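Local coordinates for USG-1 protein homolog (PDB 2HJS), which is probably an aspartate-semialdehyde dehydrogenase-family oxidoreductase, expected to use NAD or NADP on an aldehyde or oxo group, and forms a dimer in the crystal, at residues F244-V258 with D305-N317. Numbering follows the deposited sequence.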
loop_
_atom_site.group_PDB
_atom_site.type_symbol
_atom_site.label_atom_id
_atom_site.label_comp_id
_atom_site.label_asym_id
_atom_site.label_seq_id
_atom_site.Cartn_x
_atom_site.Cartn_y
_atom_site.Cartn_z
ATOM N N PHE A 244 -2.428 14.242 -0.211
ATOM C CA PHE A 244 -3.618 14.279 0.634
ATOM C C PHE A 244 -4.447 12.983 0.515
ATOM O O PHE A 244 -4.545 12.401 -0.586
ATOM C CB PHE A 244 -4.491 15.469 0.216
ATOM C CG PHE A 244 -3.781 16.788 0.240
ATOM C CD1 PHE A 244 -3.490 17.455 -0.944
ATOM C CD2 PHE A 244 -3.408 17.368 1.447
ATOM C CE1 PHE A 244 -2.821 18.685 -0.934
ATOM C CE2 PHE A 244 -2.740 18.627 1.476
ATOM C CZ PHE A 244 -2.446 19.269 0.293
ATOM N N GLY A 245 -5.042 12.544 1.631
ATOM C CA GLY A 245 -6.013 11.435 1.638
ATOM C C GLY A 245 -5.450 10.129 2.161
ATOM O O GLY A 245 -4.256 9.850 1.982
ATOM N N ASP A 246 -6.293 9.340 2.833
ATOM C CA ASP A 246 -5.921 7.977 3.249
ATOM C C ASP A 246 -6.452 6.981 2.227
ATOM O O ASP A 246 -7.582 7.131 1.789
ATOM C CB ASP A 246 -6.546 7.636 4.603
ATOM C CG ASP A 246 -6.011 8.493 5.725
ATOM O OD1 ASP A 246 -4.799 8.866 5.718
ATOM O OD2 ASP A 246 -6.819 8.788 6.624
ATOM N N SER A 247 -5.639 5.995 1.842
ATOM C CA SER A 247 -6.056 4.891 0.979
ATOM C C SER A 247 -5.903 3.569 1.760
ATOM O O SER A 247 -4.797 3.199 2.127
ATOM C CB SER A 247 -5.190 4.838 -0.294
ATOM O OG SER A 247 -5.222 6.088 -0.978
ATOM N N LEU A 248 -7.002 2.868 2.018
ATOM C CA LEU A 248 -6.953 1.699 2.891
ATOM C C LEU A 248 -7.308 0.426 2.134
ATOM O O LEU A 248 -8.295 0.401 1.412
ATOM C CB LEU A 248 -7.932 1.849 4.067
ATOM C CG LEU A 248 -7.972 3.188 4.830
ATOM C CD1 LEU A 248 -8.976 3.097 5.978
ATOM C CD2 LEU A 248 -6.579 3.542 5.358
ATOM N N SER A 249 -6.508 -0.621 2.317
ATOM C CA SER A 249 -6.843 -1.932 1.798
ATOM C C SER A 249 -7.157 -2.853 2.976
ATOM O O SER A 249 -6.319 -3.112 3.832
ATOM C CB SER A 249 -5.704 -2.480 0.942
ATOM O OG SER A 249 -6.021 -3.800 0.546
ATOM N N VAL A 250 -8.401 -3.317 3.016
ATOM C CA VAL A 250 -8.936 -4.062 4.148
ATOM C C VAL A 250 -9.289 -5.481 3.705
ATOM O O VAL A 250 -9.821 -5.665 2.618
ATOM C CB VAL A 250 -10.194 -3.326 4.703
ATOM C CG1 VAL A 250 -10.820 -4.075 5.892
ATOM C CG2 VAL A 250 -9.853 -1.848 5.111
ATOM N N THR A 251 -8.966 -6.481 4.530
ATOM C CA THR A 251 -9.438 -7.865 4.346
ATOM C C THR A 251 -10.159 -8.313 5.604
ATOM O O THR A 251 -9.594 -8.268 6.700
ATOM C CB THR A 251 -8.293 -8.849 4.111
ATOM O OG1 THR A 251 -7.415 -8.304 3.135
ATOM C CG2 THR A 251 -8.815 -10.210 3.602
ATOM N N LEU A 252 -11.410 -8.718 5.457
ATOM C CA LEU A 252 -12.147 -9.289 6.562
ATOM C C LEU A 252 -12.283 -10.781 6.368
ATOM O O LEU A 252 -12.689 -11.229 5.299
ATOM C CB LEU A 252 -13.563 -8.702 6.653
ATOM C CG LEU A 252 -13.789 -7.199 6.487
ATOM C CD1 LEU A 252 -15.223 -6.854 6.835
ATOM C CD2 LEU A 252 -12.876 -6.525 7.439
ATOM N N GLN A 253 -11.935 -11.537 7.404
ATOM C CA GLN A 253 -12.166 -12.968 7.432
ATOM C C GLN A 253 -13.403 -13.204 8.274
ATOM O O GLN A 253 -13.416 -12.924 9.477
ATOM C CB GLN A 253 -10.970 -13.689 8.038
ATOM C CG GLN A 253 -11.100 -15.206 8.053
ATOM C CD GLN A 253 -10.807 -15.823 6.708
ATOM O OE1 GLN A 253 -9.808 -15.499 6.078
ATOM N NE2 GLN A 253 -11.682 -16.715 6.256
ATOM N N CYS A 254 -14.452 -13.705 7.636
ATOM C CA CYS A 254 -15.721 -13.879 8.302
ATOM C C CYS A 254 -16.043 -15.320 8.618
ATOM O O CYS A 254 -15.394 -16.225 8.121
ATOM C CB CYS A 254 -16.831 -13.254 7.471
ATOM S SG CYS A 254 -16.472 -11.510 7.153
ATOM N N ALA A 255 -17.070 -15.509 9.445
ATOM C CA ALA A 255 -17.433 -16.826 9.936
ATOM C C ALA A 255 -18.168 -17.648 8.872
ATOM O O ALA A 255 -18.079 -18.864 8.867
ATOM C CB ALA A 255 -18.285 -16.694 11.212
ATOM N N GLU A 256 -18.859 -16.940 7.974
ATOM C CA GLU A 256 -19.774 -17.509 6.979
ATOM C C GLU A 256 -19.371 -16.952 5.598
ATOM O O GLU A 256 -18.775 -15.870 5.537
ATOM C CB GLU A 256 -21.222 -17.076 7.302
ATOM C CG GLU A 256 -21.640 -17.182 8.796
ATOM C CD GLU A 256 -22.645 -16.100 9.232
ATOM O OE1 GLU A 256 -22.273 -15.234 10.072
ATOM O OE2 GLU A 256 -23.800 -16.111 8.734
ATOM N N PRO A 257 -19.660 -17.690 4.492
ATOM C CA PRO A 257 -19.496 -17.058 3.164
ATOM C C PRO A 257 -20.191 -15.686 3.073
ATOM O O PRO A 257 -21.344 -15.537 3.490
ATOM C CB PRO A 257 -20.153 -18.061 2.214
ATOM C CG PRO A 257 -19.958 -19.401 2.904
ATOM C CD PRO A 257 -20.094 -19.106 4.372
ATOM N N VAL A 258 -19.474 -14.689 2.565
ATOM C CA VAL A 258 -19.975 -13.314 2.536
ATOM C C VAL A 258 -20.940 -13.103 1.374
ATOM O O VAL A 258 -20.630 -13.439 0.230
ATOM C CB VAL A 258 -18.810 -12.287 2.464
ATOM C CG1 VAL A 258 -19.334 -10.867 2.436
ATOM C CG2 VAL A 258 -17.878 -12.446 3.649
ATOM N N ASP A 305 -11.349 -18.248 -0.952
ATOM C CA ASP A 305 -12.191 -18.289 0.257
ATOM C C ASP A 305 -13.407 -17.359 0.133
ATOM O O ASP A 305 -13.252 -16.142 0.173
ATOM C CB ASP A 305 -11.315 -17.844 1.447
ATOM C CG ASP A 305 -11.913 -18.185 2.863
ATOM O OD1 ASP A 305 -13.156 -18.391 3.079
ATOM O OD2 ASP A 305 -11.070 -18.185 3.812
ATOM N N PRO A 306 -14.621 -17.929 -0.029
ATOM C CA PRO A 306 -15.847 -17.126 0.025
ATOM C C PRO A 306 -16.087 -16.451 1.396
ATOM O O PRO A 306 -16.871 -15.515 1.472
ATOM C CB PRO A 306 -16.965 -18.139 -0.286
ATOM C CG PRO A 306 -16.353 -19.486 -0.086
ATOM C CD PRO A 306 -14.891 -19.357 -0.300
ATOM N N CYS A 307 -15.409 -16.918 2.449
ATOM C CA CYS A 307 -15.524 -16.317 3.793
ATOM C C CYS A 307 -14.662 -15.032 3.959
ATOM O O CYS A 307 -14.671 -14.412 5.026
ATOM C CB CYS A 307 -15.161 -17.347 4.878
ATOM S SG CYS A 307 -16.132 -18.916 4.858
ATOM N N GLN A 308 -13.931 -14.651 2.906
ATOM C CA GLN A 308 -13.129 -13.423 2.874
ATOM C C GLN A 308 -13.782 -12.329 2.048
ATOM O O GLN A 308 -14.324 -12.601 0.983
ATOM C CB GLN A 308 -11.778 -13.698 2.226
ATOM C CG GLN A 308 -10.748 -14.278 3.145
ATOM C CD GLN A 308 -9.514 -14.723 2.410
ATOM O OE1 GLN A 308 -9.271 -14.342 1.255
ATOM N NE2 GLN A 308 -8.735 -15.578 3.058
ATOM N N VAL A 309 -13.715 -11.090 2.521
ATOM C CA VAL A 309 -14.181 -9.969 1.713
ATOM C C VAL A 309 -13.132 -8.885 1.815
ATOM O O VAL A 309 -12.624 -8.617 2.904
ATOM C CB VAL A 309 -15.633 -9.460 2.103
ATOM C CG1 VAL A 309 -15.730 -9.050 3.582
ATOM C CG2 VAL A 309 -16.095 -8.280 1.204
ATOM N N ASN A 310 -12.798 -8.297 0.672
ATOM C CA ASN A 310 -11.884 -7.164 0.598
ATOM C C ASN A 310 -12.654 -5.894 0.384
ATOM O O ASN A 310 -13.692 -5.928 -0.253
ATOM C CB ASN A 310 -10.955 -7.320 -0.592
ATOM C CG ASN A 310 -9.968 -8.429 -0.400
ATOM O OD1 ASN A 310 -10.225 -9.577 -0.775
ATOM N ND2 ASN A 310 -8.849 -8.116 0.245
ATOM N N LEU A 311 -12.133 -4.788 0.923
ATOM C CA LEU A 311 -12.683 -3.462 0.685
ATOM C C LEU A 311 -11.503 -2.542 0.396
ATOM O O LEU A 311 -10.436 -2.733 0.949
ATOM C CB LEU A 311 -13.374 -2.901 1.951
ATOM C CG LEU A 311 -14.381 -3.730 2.746
ATOM C CD1 LEU A 311 -14.606 -3.005 4.048
ATOM C CD2 LEU A 311 -15.688 -3.800 1.988
ATOM N N TRP A 312 -11.736 -1.510 -0.413
ATOM C CA TRP A 312 -10.770 -0.436 -0.619
ATOM C C TRP A 312 -11.472 0.848 -0.224
ATOM O O TRP A 312 -12.581 1.097 -0.650
ATOM C CB TRP A 312 -10.330 -0.414 -2.078
ATOM C CG TRP A 312 -9.647 0.856 -2.579
ATOM C CD1 TRP A 312 -10.248 1.907 -3.253
ATOM C CD2 TRP A 312 -8.244 1.181 -2.504
ATOM N NE1 TRP A 312 -9.296 2.849 -3.583
ATOM C CE2 TRP A 312 -8.069 2.434 -3.134
ATOM C CE3 TRP A 312 -7.123 0.540 -1.951
ATOM C CZ2 TRP A 312 -6.810 3.042 -3.266
ATOM C CZ3 TRP A 312 -5.872 1.155 -2.068
ATOM C CH2 TRP A 312 -5.733 2.394 -2.735
ATOM N N ILE A 313 -10.842 1.630 0.646
ATOM C CA ILE A 313 -11.480 2.803 1.233
ATOM C C ILE A 313 -10.610 4.027 0.954
ATOM O O ILE A 313 -9.396 3.983 1.144
ATOM C CB ILE A 313 -11.640 2.633 2.771
ATOM C CG1 ILE A 313 -12.396 1.337 3.106
ATOM C CG2 ILE A 313 -12.313 3.890 3.381
ATOM C CD1 ILE A 313 -12.376 0.981 4.603
ATOM N N VAL A 314 -11.206 5.108 0.462
ATOM C CA VAL A 314 -10.443 6.349 0.355
ATOM C C VAL A 314 -11.229 7.473 0.977
ATOM O O VAL A 314 -12.450 7.557 0.830
ATOM C CB VAL A 314 -9.944 6.703 -1.109
ATOM C CG1 VAL A 314 -8.923 5.614 -1.665
ATOM C CG2 VAL A 314 -11.077 6.956 -2.073
ATOM N N SER A 315 -10.521 8.327 1.696
ATOM C CA SER A 315 -11.158 9.427 2.416
ATOM C C SER A 315 -10.175 10.569 2.595
ATOM O O SER A 315 -8.944 10.354 2.636
ATOM C CB SER A 315 -11.586 8.946 3.803
ATOM O OG SER A 315 -12.632 9.778 4.315
ATOM N N ASP A 316 -10.725 11.767 2.713
ATOM C CA ASP A 316 -9.964 12.965 3.031
ATOM C C ASP A 316 -9.632 12.950 4.537
ATOM O O ASP A 316 -10.493 13.215 5.387
ATOM C CB ASP A 316 -10.772 14.215 2.628
ATOM C CG ASP A 316 -9.997 15.508 2.806
ATOM O OD1 ASP A 316 -9.075 15.550 3.667
ATOM O OD2 ASP A 316 -10.327 16.491 2.091
ATOM N N ASN A 317 -8.380 12.607 4.857
ATOM C CA ASN A 317 -7.930 12.515 6.243
ATOM C C ASN A 317 -8.084 13.823 7.019
ATOM O O ASN A 317 -8.370 13.811 8.204
ATOM C CB ASN A 317 -6.474 12.025 6.299
ATOM C CG ASN A 317 -5.530 12.903 5.498
ATOM O OD1 ASN A 317 -5.753 13.174 4.310
ATOM N ND2 ASN A 317 -4.480 13.378 6.160
HETATM O O HOH W 1 -8.336 -4.953 -0.021
HETATM O O HOH W 2 -18.453 -14.591 -0.761
#
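Residues L248 and I313 form one of four hydrogen-bonded pairs that join 246-254 to 308-315 as antiparallel neighbours (166° between directions) in the mixed sheet of the dimerisation domain. Their bonds run from L248 N to I313 O (2.8 Å) and from I313 N to L248 O (2.9 Å). On the face carrying L248, V250, V309 and I313, V250 CG2 meets I313 CD1 at 3.8 Å and L252 lies alongside V309, both pointing the same way. The other face carries S247, whose CB comes 3.5 Å from W312 CH2. Where 246-254 begins, N317 OD1 accepts from G245 N (2.8 Å). At the far end, in the modelled conformer, one of two, Q253 OE1 accepts from Q308 NE2 in the carbonyl plane, and Q253 NE2 donates to D305 OD2 (2.9 Å) from above the carboxylate plane. Farther out, W312 NE1 is hydrogen-bonded to P282 O, and D316 caps the following helix. T251 OG1 is hydrogen-bonded to N155 ND2 of the second subunit, whose N234 ND2 donates to N310 OD1 and Q308 OE1, so this face lies at the dimer interface. Water 1 links S249 OG, V250 O and N310 ND2, donating to V250 O at 3.1 Å.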